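Local coordinates for protein ribose 5-phosphate isomerase (PDB 3M1P) that probably interconverts ribose 5-phosphate and ribulose 5-phosphate, as a type B isomerase of the RpiB/LacAB family that assembles from several identical subunits, at residues 78-82 / 83-87. The protein carries 1 engineered substitution. Sequence-based numbering, arbitrary orientation.
Sequences AANKV and PGVRA
Two torsions bring Asn80 to Ala87: chi1 of -80° sets the amide carbon beside the asparagine's own backbone N, and chi2 of -47° turns both ends of the amide to the backbone of Ala87. Asn80 OD1 accepts the N-H of Ala87 at 2.8 Å in a nearly straight bond, although the donor stands somewhat out of the carbonyl plane. At the other end of the same amide, Asn80 ND2 gives a hydrogen to a lone pair of Ala87 O at 2.9 Å, in the plane of that carbonyl. Asparagine suits the place because it offers an acceptor and a donor at once, imitating a neighbouring peptide; held at both ends, the amide can hardly rotate. The methyl of Ala87 lies against that of Ala79, CB to CB 3.8 Å, small enough for helix and chain to come close.

Between these pairs the chain reverses through a type II beta turn from Val82 to Val85, closed by the hydrogen bond from Val85 N to Val82 O at 3.1 Å. Pro83, whose ring restricts phi, fits the second position, and Gly84 the third, where phi of 96° would jam a side chain against the preceding carbonyl. Val85 then points back at segment 78-82: its CG1, anti to the backbone N, presses closely on Ala79 O, at 3.1 Å, while CG2 meets Val82 CB at 4.0 Å. Both valines fill buried positions with compact, branched apolar surface.

The whole forms the link from helix 73-80 into strand 87-89, outermost in the parallel sheet within this chain. Lys81 NZ hydrogen-bonds Asn80 O of the second subunit and forms a salt bridge with Glu149 of that subunit. Val82 packs on helix 46-58, and Val85 and Ala87 lean on strand 107-111.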
# COMPACT_ATOMS: atom_id res chain seq x y z
N ALA A 78 -20.14 0.77 -7.41
CA ALA A 78 -21.41 1.49 -7.55
C ALA A 78 -21.30 2.72 -8.45
O ALA A 78 -22.08 2.86 -9.39
CB ALA A 78 -21.98 1.86 -6.17
N ALA A 79 -20.31 3.58 -8.19
CA ALA A 79 -20.15 4.82 -8.94
C ALA A 79 -19.88 4.63 -10.44
O ALA A 79 -20.37 5.41 -11.29
CB ALA A 79 -19.07 5.70 -8.29
N ASN A 80 -19.12 3.59 -10.78
CA ASN A 80 -18.84 3.27 -12.18
C ASN A 80 -20.03 2.72 -12.97
O ASN A 80 -19.99 2.68 -14.19
CB ASN A 80 -17.64 2.34 -12.30
CG ASN A 80 -16.33 3.07 -12.18
OD1 ASN A 80 -16.14 4.11 -12.82
ND2 ASN A 80 -15.42 2.55 -11.37
N LYS A 81 -21.08 2.29 -12.26
CA LYS A 81 -22.33 1.87 -12.90
C LYS A 81 -23.11 3.04 -13.49
O LYS A 81 -24.08 2.83 -14.24
CB LYS A 81 -23.23 1.10 -11.93
CG LYS A 81 -22.63 -0.20 -11.39
CD LYS A 81 -22.09 -1.07 -12.51
CE LYS A 81 -21.52 -2.36 -11.98
NZ LYS A 81 -21.21 -3.31 -13.12
N VAL A 82 -22.71 4.26 -13.14
CA VAL A 82 -23.34 5.48 -13.68
C VAL A 82 -22.58 5.91 -14.94
O VAL A 82 -21.36 6.09 -14.91
CB VAL A 82 -23.45 6.62 -12.63
CG1 VAL A 82 -24.06 7.87 -13.24
CG2 VAL A 82 -24.29 6.16 -11.43
N PRO A 83 -23.29 6.01 -16.09
CA PRO A 83 -22.59 6.35 -17.32
C PRO A 83 -21.97 7.75 -17.25
O PRO A 83 -22.59 8.66 -16.71
CB PRO A 83 -23.69 6.29 -18.39
CG PRO A 83 -24.77 5.46 -17.79
CD PRO A 83 -24.73 5.79 -16.32
N GLY A 84 -20.76 7.89 -17.78
CA GLY A 84 -20.05 9.17 -17.72
C GLY A 84 -19.09 9.22 -16.54
O GLY A 84 -18.24 10.09 -16.47
N VAL A 85 -19.23 8.28 -15.61
CA VAL A 85 -18.39 8.27 -14.43
C VAL A 85 -17.16 7.39 -14.66
O VAL A 85 -17.26 6.29 -15.25
CB VAL A 85 -19.19 7.84 -13.18
CG1 VAL A 85 -18.27 7.52 -12.01
CG2 VAL A 85 -20.18 8.92 -12.79
N ARG A 86 -16.01 7.89 -14.23
CA ARG A 86 -14.78 7.12 -14.19
C ARG A 86 -14.24 7.25 -12.77
O ARG A 86 -13.57 8.22 -12.42
CB ARG A 86 -13.77 7.62 -15.22
CG ARG A 86 -14.25 7.43 -16.67
CD ARG A 86 -13.21 7.89 -17.67
NE ARG A 86 -13.00 9.33 -17.55
CZ ARG A 86 -13.84 10.25 -18.01
NH1 ARG A 86 -14.96 9.88 -18.63
NH2 ARG A 86 -13.57 11.54 -17.84
N ALA A 87 -14.59 6.26 -11.95
CA ALA A 87 -14.32 6.27 -10.52
C ALA A 87 -13.14 5.36 -10.21
O ALA A 87 -13.18 4.15 -10.50
CB ALA A 87 -15.54 5.81 -9.75